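Local coordinates for protein lysine/ornithine decarboxylase (Vibrio vulnificus, PDB 2PLJ) that catalyses the pyridoxal phosphate-dependent decarboxylation of lysine and ornithine, giving cadaverine and putrescine, at residues Lys86-His90 / Pro91-Arg95. Sequence-based numbering, arbitrary orientation.
Sequences KPLPH and PVVVR. With P3T ((4-{[(4-aminobutyl)amino]methyl}-5-hydroxy-6-methylpyridin-3-yl)methyl dihydrogen phosphate), chain D.
With its CG anti to the backbone N (chi1 -170°), His90 lays its imidazole beside the first turn of the helix that begins at Pro91, and chi2 of -61° turns ND1 toward the amide of Val92. His90 stands at the N-cap, and histidine suits the place because ND1 can accept in the ring plane: Val92 N donates to His90 ND1 at 3.0 Å, though the N-H is bent to 143°. The much straighter bond from Val94 N to His90 O is also 3.0 Å. Proline suits position 91, where no helical carbonyl four residues back awaits an N-H and the ring holds phi near the helical value. His90 CE1 rests 3.5 Å from Val92 CB, the side chains running side by side. Buried, branched Leu88 and Val93 meet nearly at right angles, Leu88 CD2 to Val93 CG2 at 3.8 Å. Pro89 centres an inverse gamma turn leading into the cap. Lys86 NZ is modelled as bonded to P3T CAG, which also carries the putrescine nitrogen NAN, so the exact chemical state is doubtful. The loop runs from barrel strand 79-84 into helix 91-100, whose apolar Val93 packs on helix 62-75 and Val92 on strand 403-407; His90 NE2 is hydrogen-bonded to Ser24 OG on strand 24-26.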
loop_
_atom_site.group_PDB
_atom_site.type_symbol
_atom_site.label_atom_id
_atom_site.label_comp_id
_atom_site.label_asym_id
_atom_site.label_seq_id
_atom_site.Cartn_x
_atom_site.Cartn_y
_atom_site.Cartn_z
ATOM N N LYS A 86 3.445 10.372 -11.302
ATOM C CA LYS A 86 2.674 9.575 -10.274
ATOM C C LYS A 86 2.747 8.025 -10.453
ATOM O O LYS A 86 3.091 7.273 -9.511
ATOM C CB LYS A 86 1.168 9.967 -10.324
ATOM C CG LYS A 86 0.728 11.305 -9.744
ATOM C CD LYS A 86 -0.782 11.491 -10.040
ATOM C CE LYS A 86 -1.466 10.165 -10.515
ATOM N NZ LYS A 86 -2.502 10.223 -11.611
ATOM N N PRO A 87 2.400 7.518 -11.661
ATOM C CA PRO A 87 2.392 6.048 -11.788
ATOM C C PRO A 87 3.741 5.336 -11.677
ATOM O O PRO A 87 3.773 4.131 -11.350
ATOM C CB PRO A 87 1.835 5.811 -13.191
ATOM C CG PRO A 87 2.192 7.113 -13.940
ATOM C CD PRO A 87 1.925 8.169 -12.904
ATOM N N LEU A 88 4.826 6.044 -11.997
ATOM C CA LEU A 88 6.194 5.461 -11.991
ATOM C C LEU A 88 7.177 6.637 -11.941
ATOM O O LEU A 88 7.621 7.108 -12.975
ATOM C CB LEU A 88 6.447 4.549 -13.212
ATOM C CG LEU A 88 7.836 3.898 -13.181
ATOM C CD1 LEU A 88 8.042 3.076 -11.859
ATOM C CD2 LEU A 88 8.068 3.045 -14.437
ATOM N N PRO A 89 7.422 7.166 -10.727
ATOM C CA PRO A 89 8.273 8.348 -10.547
ATOM C C PRO A 89 9.739 7.956 -10.498
ATOM O O PRO A 89 10.401 8.102 -9.450
ATOM C CB PRO A 89 7.796 8.890 -9.192
ATOM C CG PRO A 89 7.453 7.649 -8.388
ATOM C CD PRO A 89 6.829 6.718 -9.440
ATOM N N HIS A 90 10.248 7.428 -11.609
ATOM C CA HIS A 90 11.560 6.777 -11.608
ATOM C C HIS A 90 12.557 7.681 -12.327
ATOM O O HIS A 90 12.313 8.121 -13.444
ATOM C CB HIS A 90 11.457 5.422 -12.294
ATOM C CG HIS A 90 12.676 4.570 -12.140
ATOM N ND1 HIS A 90 13.912 4.956 -12.615
ATOM C CD2 HIS A 90 12.839 3.339 -11.601
ATOM C CE1 HIS A 90 14.801 4.015 -12.333
ATOM N NE2 HIS A 90 14.175 3.017 -11.722
ATOM N N PRO A 91 13.704 7.953 -11.692
ATOM C CA PRO A 91 14.656 8.914 -12.296
ATOM C C PRO A 91 15.119 8.507 -13.717
ATOM O O PRO A 91 15.317 9.380 -14.568
ATOM C CB PRO A 91 15.854 8.911 -11.338
ATOM C CG PRO A 91 15.507 8.007 -10.220
ATOM C CD PRO A 91 14.160 7.388 -10.407
ATOM N N VAL A 92 15.269 7.211 -13.957
ATOM C CA VAL A 92 15.652 6.746 -15.306
ATOM C C VAL A 92 14.544 7.017 -16.336
ATOM O O VAL A 92 14.820 7.443 -17.456
ATOM C CB VAL A 92 16.048 5.278 -15.305
ATOM C CG1 VAL A 92 16.250 4.791 -16.760
ATOM C CG2 VAL A 92 17.370 5.115 -14.546
ATOM N N VAL A 93 13.299 6.845 -15.916
ATOM C CA VAL A 93 12.158 7.174 -16.787
ATOM C C VAL A 93 12.159 8.692 -17.111
ATOM O O VAL A 93 11.952 9.109 -18.271
ATOM C CB VAL A 93 10.822 6.700 -16.165
ATOM C CG1 VAL A 93 9.634 7.265 -16.985
ATOM C CG2 VAL A 93 10.797 5.130 -16.079
ATOM N N VAL A 94 12.368 9.508 -16.076
ATOM C CA VAL A 94 12.455 10.960 -16.252
ATOM C C VAL A 94 13.569 11.336 -17.245
ATOM O O VAL A 94 13.334 12.109 -18.205
ATOM C CB VAL A 94 12.634 11.681 -14.881
ATOM C CG1 VAL A 94 12.873 13.170 -15.076
ATOM C CG2 VAL A 94 11.363 11.487 -14.039
ATOM N N ARG A 95 14.785 10.814 -17.010
ATOM C CA ARG A 95 15.911 11.097 -17.920
ATOM C C ARG A 95 15.619 10.658 -19.364
ATOM O O ARG A 95 15.899 11.412 -20.326
ATOM C CB ARG A 95 17.211 10.434 -17.445
ATOM C CG ARG A 95 17.791 11.073 -16.192
ATOM C CD ARG A 95 19.294 10.766 -16.087
ATOM N NE ARG A 95 19.557 9.327 -16.052
ATOM C CZ ARG A 95 19.699 8.614 -14.936
ATOM N NH1 ARG A 95 19.581 9.215 -13.745
ATOM N NH2 ARG A 95 19.973 7.305 -15.009
HETATM O OAE P3T D . -2.512 8.621 -17.806
HETATM P PAU P3T D . -2.993 8.108 -16.381
HETATM O OAF P3T D . -1.787 7.370 -15.626
HETATM O OAC P3T D . -4.250 7.258 -16.395
HETATM O OAP P3T D . -3.309 9.357 -15.400
HETATM C CAM P3T D . -2.204 10.307 -15.091
HETATM C CAS P3T D . -2.872 11.484 -14.367
HETATM C CAH P3T D . -2.848 12.680 -15.097
HETATM N NAO P3T D . -3.408 13.777 -14.586
HETATM C CAQ P3T D . -4.030 13.779 -13.413
HETATM C CAA P3T D . -4.686 15.090 -12.911
HETATM C CAR P3T D . -4.121 12.602 -12.642
HETATM O OAD P3T D . -4.744 12.643 -11.455
HETATM C CAT P3T D . -3.540 11.412 -13.131
HETATM C CAG P3T D . -3.572 10.230 -12.329
HETATM N NAN P3T D . -4.519 10.082 -11.413
HETATM C CAL P3T D . -4.676 8.930 -10.467
HETATM C CAK P3T D . -4.575 7.563 -11.163
HETATM C CAJ P3T D . -4.667 6.497 -10.026
HETATM C CAI P3T D . -4.574 5.078 -10.596
HETATM N NAB P3T D . -4.870 4.048 -9.572
#